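Local structure of peptidase M28 (Shewanella amazonensis SB2B, 3IIB) at residues Pro71-Gly76 and Asp259-Gly264; Thr184-Tyr189 and Glu303-Leu308. The protein probably acts as a zinc-dependent carboxypeptidase or dipeptidase of the M28 family, working as a homodimer with two metal ions in its active site. All coordinates share one frame; numbering follows the deposited sequence.

Contact 1 of 2, residues Pro71-Gly76 and Asp259-Gly264; sequences PVWRRG and DSWDEG
Arg75 lays its guanidinium between the indole of Trp73, which covers one face, and the carboxylate end of Glu263, which lies over the other. Trp73 CH2 sits above the centre of the group, whereas Glu263 CD is shifted toward its rim. At the edge Asp262 is gripped side-on by two nitrogens, one to each carboxylate oxygen: Arg75 NE reaches Asp262 OD2 at 2.8 Å (N-H...O angle 158°) and Arg75 NH2 reaches Asp262 OD1 at 2.9 Å, OD1 through its syn lone pair, OD2 on the syn side but from out of the carboxylate plane. Both oxygens stay close to the guanidinium plane, although the two flat groups are turned 33° apart. The arginine chain runs straight from the strand as far as CD and then bends (chi3 -58°), which swings the guanidinium across to Asp262. No N-H of Arg75 points at Glu263: its OE2 lies a long 3.8 Å from Arg75 NE, well out of the guanidinium plane, so this salt bridge acts through charge, beside the stacking, while OE1 is hydrogen-bonded to Thr93 OG1. This salt-bridge network ties the long strand 62-84 to the loop that leads from strand 247-257, after the zinc ligand His257, into helix 267-285. A water accepts from Arg75 N and donates to Asp262 OD2. With bonds to Ala94 O and Thr184 OG1 as well, the guanidinium has little freedom to rotate. Trp261 CE3 lies at the guanidinium edge, near its plane, 3.8 Å from Arg75 NH2, and Trp261 CZ3 is 4.3 Å from Trp73 CZ3. The Trp261 ring also packs edge-to-face with that of His402, a zinc ligand.

Contact 2 of 2, residues Thr184-Tyr189 and Glu303-Leu308; sequences TGMMRY and EELGLL. With ZN (zinc ion), chain B.
Apolar packing centres on Met186, a selenomethionine, whose side chain crosses that of Leu305 at about a right angle, SE lying 3.9 Å from Leu305 CD2. With CG anti to the backbone N (chi1 -173°) and a bend at chi2, the chain runs along the turn: CB is 3.4 Å from Glu304 O and CE 3.6 Å from Leu305 O. The same methyl also lies over a face of the Arg188 guanidinium, toward its rim. Polar links pass through water. One water accepts from Met186 N and donates to Glu304 O, with a longer bond to Glu304 OE1; another accepts from Arg188 NH2 and donates to Leu305 O at 2.6 Å. Metal binding falls to Glu304, which chelates a zinc ion with OE1 at 2.2 Å and OE2 at 2.4 Å. Two waters, Asp269 and His402 complete that site, and one of these waters donates to Glu303 OE1. Within the turn, Glu303 O accepts from both Gly306 N and Leu307 N. The 303-308 turn joins strand 293-300 to helix 308-316, with Leu305 and Leu308 against Pro71 of strand 62-84, while 184-189 runs between strands 168-172 and 198-201 beside helix 145-163.

In the fold
The two contacts, with centres about 10 Å apart, are both partly buried and bring two loops of the zinc site against other parts of the chain. Contact 1 joins a long strand to a loop by direct charge pairing, and through Glu263 O it reaches Arg180 of the second subunit. Contact 2 joins loop to loop by apolar packing and water, with the metal on one flank and the exposed Arg188 at its outer edge; no other chain touches it. They meet at Asp259, whose OD1 and OD2 receive Glu303 N and Glu304 N, the first bond weak, and at Trp261, packed against Glu304 and Met186. Asp259 thus probably helps position the zinc-binding turn.

Contact 1 of 2, residues Pro71-Gly76 and Asp259-Gly264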
loop_
_atom_site.group_PDB
_atom_site.type_symbol
_atom_site.label_atom_id
_atom_site.label_comp_id
_atom_site.label_asym_id
_atom_site.label_seq_id
_atom_site.Cartn_x
_atom_site.Cartn_y
_atom_site.Cartn_z
ATOM N N PRO A 71 2.806 28.662 -8.687
ATOM C CA PRO A 71 4.117 28.526 -8.087
ATOM C C PRO A 71 4.789 27.229 -8.510
ATOM O O PRO A 71 4.156 26.309 -9.023
ATOM C CB PRO A 71 3.838 28.522 -6.583
ATOM C CG PRO A 71 2.469 27.982 -6.467
ATOM C CD PRO A 71 1.726 28.374 -7.715
ATOM N N VAL A 72 6.100 27.216 -8.334
ATOM C CA VAL A 72 6.928 26.078 -8.717
ATOM C C VAL A 72 7.688 25.573 -7.519
ATOM O O VAL A 72 8.563 26.267 -6.965
ATOM C CB VAL A 72 7.887 26.426 -9.869
ATOM C CG1 VAL A 72 8.706 25.220 -10.242
ATOM C CG2 VAL A 72 7.111 26.900 -11.090
ATOM N N TRP A 73 7.351 24.347 -7.130
ATOM C CA TRP A 73 8.030 23.646 -6.055
ATOM C C TRP A 73 8.381 22.246 -6.559
ATOM O O TRP A 73 7.550 21.552 -7.134
ATOM C CB TRP A 73 7.116 23.548 -4.828
ATOM C CG TRP A 73 7.669 22.788 -3.659
ATOM C CD1 TRP A 73 8.484 23.274 -2.658
ATOM C CD2 TRP A 73 7.398 21.425 -3.318
ATOM N NE1 TRP A 73 8.756 22.288 -1.751
ATOM C CE2 TRP A 73 8.112 21.139 -2.127
ATOM C CE3 TRP A 73 6.654 20.408 -3.913
ATOM C CZ2 TRP A 73 8.091 19.864 -1.512
ATOM C CZ3 TRP A 73 6.639 19.147 -3.288
ATOM C CH2 TRP A 73 7.344 18.906 -2.099
ATOM N N ARG A 74 9.621 21.850 -6.307
ATOM C CA ARG A 74 10.168 20.550 -6.727
ATOM C C ARG A 74 10.556 19.742 -5.496
ATOM O O ARG A 74 11.274 20.230 -4.626
ATOM C CB ARG A 74 11.369 20.746 -7.653
ATOM C CG ARG A 74 11.044 21.576 -8.922
ATOM N N ARG A 75 10.083 18.502 -5.464
ATOM C CA ARG A 75 10.317 17.557 -4.430
ATOM C C ARG A 75 11.650 16.857 -4.699
ATOM O O ARG A 75 11.904 16.386 -5.815
ATOM C CB ARG A 75 9.213 16.507 -4.464
ATOM C CG ARG A 75 9.265 15.487 -3.354
ATOM C CD ARG A 75 8.197 14.399 -3.594
ATOM N NE ARG A 75 6.852 14.966 -3.671
ATOM C CZ ARG A 75 6.126 15.385 -2.629
ATOM N NH1 ARG A 75 6.586 15.238 -1.405
ATOM N NH2 ARG A 75 4.922 15.930 -2.813
ATOM N N GLY A 76 12.499 16.813 -3.700
ATOM C CA GLY A 76 13.724 16.041 -3.817
ATOM C C GLY A 76 13.595 14.776 -2.984
ATOM O O GLY A 76 12.518 14.150 -2.898
ATOM N N ASP A 259 -4.747 18.980 -12.550
ATOM C CA ASP A 259 -3.469 18.792 -11.865
ATOM C C ASP A 259 -3.587 17.689 -10.797
ATOM O O ASP A 259 -4.698 17.279 -10.424
ATOM C CB ASP A 259 -2.993 20.102 -11.248
ATOM C CG ASP A 259 -3.888 20.572 -10.064
ATOM O OD1 ASP A 259 -5.137 20.612 -10.221
ATOM O OD2 ASP A 259 -3.356 20.912 -8.977
ATOM N N SER A 260 -2.439 17.281 -10.255
ATOM C CA SER A 260 -2.410 16.263 -9.217
ATOM C C SER A 260 -1.180 16.458 -8.402
ATOM O O SER A 260 -0.345 17.309 -8.726
ATOM C CB SER A 260 -2.363 14.837 -9.817
ATOM O OG SER A 260 -1.121 14.493 -10.441
ATOM N N TRP A 261 -1.072 15.670 -7.330
ATOM C CA TRP A 261 0.239 15.474 -6.664
ATOM C C TRP A 261 1.120 14.520 -7.497
ATOM O O TRP A 261 0.661 13.923 -8.517
ATOM C CB TRP A 261 0.083 15.074 -5.191
ATOM C CG TRP A 261 -0.328 16.312 -4.423
ATOM C CD1 TRP A 261 -1.588 16.667 -4.095
ATOM C CD2 TRP A 261 0.505 17.435 -4.107
ATOM N NE1 TRP A 261 -1.601 17.908 -3.488
ATOM C CE2 TRP A 261 -0.326 18.413 -3.504
ATOM C CE3 TRP A 261 1.871 17.713 -4.280
ATOM C CZ2 TRP A 261 0.166 19.635 -3.061
ATOM C CZ3 TRP A 261 2.367 18.923 -3.829
ATOM C CH2 TRP A 261 1.524 19.870 -3.227
ATOM N N ASP A 262 2.377 14.420 -7.076
ATOM C CA ASP A 262 3.417 13.997 -7.988
ATOM C C ASP A 262 3.915 12.578 -7.810
ATOM O O ASP A 262 4.758 12.149 -8.604
ATOM C CB ASP A 262 4.619 14.980 -7.935
ATOM C CG ASP A 262 5.090 15.291 -6.544
ATOM O OD1 ASP A 262 4.284 15.393 -5.574
ATOM O OD2 ASP A 262 6.317 15.484 -6.376
ATOM N N GLU A 263 3.457 11.880 -6.765
ATOM C CA GLU A 263 4.030 10.560 -6.414
ATOM C C GLU A 263 3.232 9.347 -6.875
ATOM O O GLU A 263 3.790 8.231 -6.924
ATOM C CB GLU A 263 4.324 10.472 -4.912
ATOM C CG GLU A 263 5.210 11.639 -4.423
ATOM C CD GLU A 263 5.911 11.315 -3.121
ATOM O OE1 GLU A 263 5.202 11.189 -2.128
ATOM O OE2 GLU A 263 7.167 11.199 -3.101
ATOM N N GLY A 264 1.940 9.536 -7.169
ATOM C CA GLY A 264 1.098 8.508 -7.833
ATOM C C GLY A 264 0.951 8.825 -9.319
ATOM O O GLY A 264 1.880 9.346 -9.965
HETATM O O HOH W 1 8.071 17.596 -7.355
#

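Contact 2 of 2, residues Thr184-Tyr189 and Glu303-Leu308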
loop_
_atom_site.group_PDB
_atom_site.type_symbol
_atom_site.label_atom_id
_atom_site.label_comp_id
_atom_site.label_asym_id
_atom_site.label_seq_id
_atom_site.Cartn_x
_atom_site.Cartn_y
_atom_site.Cartn_z
ATOM N N THR A 184 1.061 13.163 0.895
ATOM C CA THR A 184 1.464 14.560 0.747
ATOM C C THR A 184 0.230 15.465 0.666
ATOM O O THR A 184 -0.879 15.044 0.997
ATOM C CB THR A 184 2.431 14.731 -0.469
ATOM O OG1 THR A 184 3.096 16.004 -0.381
ATOM C CG2 THR A 184 1.742 14.471 -1.884
ATOM N N GLY A 185 0.438 16.709 0.232
ATOM C CA GLY A 185 -0.640 17.692 0.117
ATOM C C GLY A 185 -0.144 19.049 0.559
ATOM O O GLY A 185 0.923 19.165 1.195
HETATM N N MSE A 186 -0.918 20.063 0.232
HETATM C CA MSE A 186 -0.464 21.431 0.374
HETATM C C MSE A 186 -0.342 21.767 1.854
HETATM O O MSE A 186 -1.127 21.304 2.731
HETATM C CB MSE A 186 -1.429 22.386 -0.314
HETATM C CG MSE A 186 -0.978 23.778 -0.370
HETATM SE SE MSE A 186 0.381 23.898 -1.573
HETATM C CE MSE A 186 0.152 25.822 -1.678
HETATM N N MSE A 187 0.670 22.561 2.141
HETATM C CA MSE A 187 0.745 23.252 3.411
HETATM C C MSE A 187 1.167 24.686 3.122
HETATM O O MSE A 187 1.643 25.006 2.003
HETATM C CB MSE A 187 1.730 22.583 4.303
HETATM C CG MSE A 187 3.030 22.472 3.676
HETATM SE SE MSE A 187 4.454 22.819 4.900
HETATM C CE MSE A 187 4.012 24.405 5.490
ATOM N N ARG A 188 0.899 25.564 4.081
ATOM C CA ARG A 188 1.218 26.982 3.922
ATOM C C ARG A 188 2.048 27.443 5.106
ATOM O O ARG A 188 1.637 27.273 6.237
ATOM C CB ARG A 188 -0.053 27.851 3.886
ATOM C CG ARG A 188 -1.155 27.410 2.961
ATOM C CD ARG A 188 -1.909 28.588 2.364
ATOM N NE ARG A 188 -1.189 29.122 1.205
ATOM C CZ ARG A 188 -1.480 28.870 -0.076
ATOM N NH1 ARG A 188 -2.512 28.099 -0.425
ATOM N NH2 ARG A 188 -0.728 29.410 -1.032
ATOM N N TYR A 189 3.179 28.065 4.818
ATOM C CA TYR A 189 3.901 28.817 5.809
ATOM C C TYR A 189 3.190 30.167 5.993
ATOM O O TYR A 189 2.330 30.536 5.200
ATOM C CB TYR A 189 5.344 29.028 5.357
ATOM C CG TYR A 189 6.132 27.743 5.311
ATOM C CD1 TYR A 189 6.319 26.980 6.459
ATOM C CD2 TYR A 189 6.683 27.287 4.120
ATOM C CE1 TYR A 189 7.052 25.784 6.428
ATOM C CE2 TYR A 189 7.406 26.102 4.079
ATOM C CZ TYR A 189 7.620 25.378 5.240
ATOM O OH TYR A 189 8.344 24.233 5.148
ATOM N N GLU A 303 -5.476 23.124 -8.756
ATOM C CA GLU A 303 -6.407 22.986 -7.624
ATOM C C GLU A 303 -5.670 22.626 -6.337
ATOM O O GLU A 303 -6.003 23.128 -5.280
ATOM C CB GLU A 303 -7.507 21.965 -7.948
ATOM C CG GLU A 303 -8.563 21.843 -6.854
ATOM C CD GLU A 303 -8.189 20.892 -5.728
ATOM O OE1 GLU A 303 -7.231 20.117 -5.901
ATOM O OE2 GLU A 303 -8.867 20.902 -4.681
ATOM N N GLU A 304 -4.680 21.748 -6.438
ATOM C CA GLU A 304 -3.930 21.238 -5.279
ATOM C C GLU A 304 -3.152 22.322 -4.549
ATOM O O GLU A 304 -2.849 22.176 -3.373
ATOM C CB GLU A 304 -2.964 20.119 -5.707
ATOM C CG GLU A 304 -3.591 18.915 -6.429
ATOM C CD GLU A 304 -4.411 18.025 -5.512
ATOM O OE1 GLU A 304 -4.630 18.390 -4.335
ATOM O OE2 GLU A 304 -4.774 16.931 -5.984
ATOM N N LEU A 305 -2.863 23.418 -5.248
ATOM C CA LEU A 305 -2.083 24.501 -4.690
ATOM C C LEU A 305 -2.972 25.630 -4.143
ATOM O O LEU A 305 -2.485 26.729 -3.898
ATOM C CB LEU A 305 -1.114 25.052 -5.735
ATOM C CG LEU A 305 -0.222 23.992 -6.403
ATOM C CD1 LEU A 305 0.791 24.740 -7.316
ATOM C CD2 LEU A 305 0.496 23.083 -5.391
ATOM N N GLY A 306 -4.261 25.369 -3.948
ATOM C CA GLY A 306 -5.160 26.383 -3.417
ATOM C C GLY A 306 -6.194 26.923 -4.387
ATOM O O GLY A 306 -6.508 28.120 -4.380
ATOM N N LEU A 307 -6.779 26.041 -5.190
ATOM C CA LEU A 307 -7.837 26.455 -6.117
ATOM C C LEU A 307 -7.402 27.591 -7.041
ATOM O O LEU A 307 -8.200 28.404 -7.423
ATOM C CB LEU A 307 -9.110 26.889 -5.384
ATOM C CG LEU A 307 -9.543 26.117 -4.153
ATOM C CD1 LEU A 307 -10.856 26.724 -3.574
ATOM C CD2 LEU A 307 -9.665 24.642 -4.482
ATOM N N LEU A 308 -6.136 27.642 -7.421
ATOM C CA LEU A 308 -5.661 28.778 -8.199
ATOM C C LEU A 308 -6.382 28.931 -9.545
ATOM O O LEU A 308 -6.718 30.028 -9.939
ATOM C CB LEU A 308 -4.142 28.686 -8.428
ATOM C CG LEU A 308 -3.298 28.595 -7.148
ATOM C CD1 LEU A 308 -1.811 28.547 -7.492
ATOM C CD2 LEU A 308 -3.604 29.723 -6.149
HETATM ZN ZN ZN B . -6.023 16.687 -4.012
HETATM O O HOH W 2 -3.162 19.811 -1.756
HETATM O O HOH W 3 -0.349 28.264 -3.820
HETATM O O HOH W 4 -7.701 17.757 -4.781
HETATM O O HOH W 5 -7.261 17.070 -2.317
#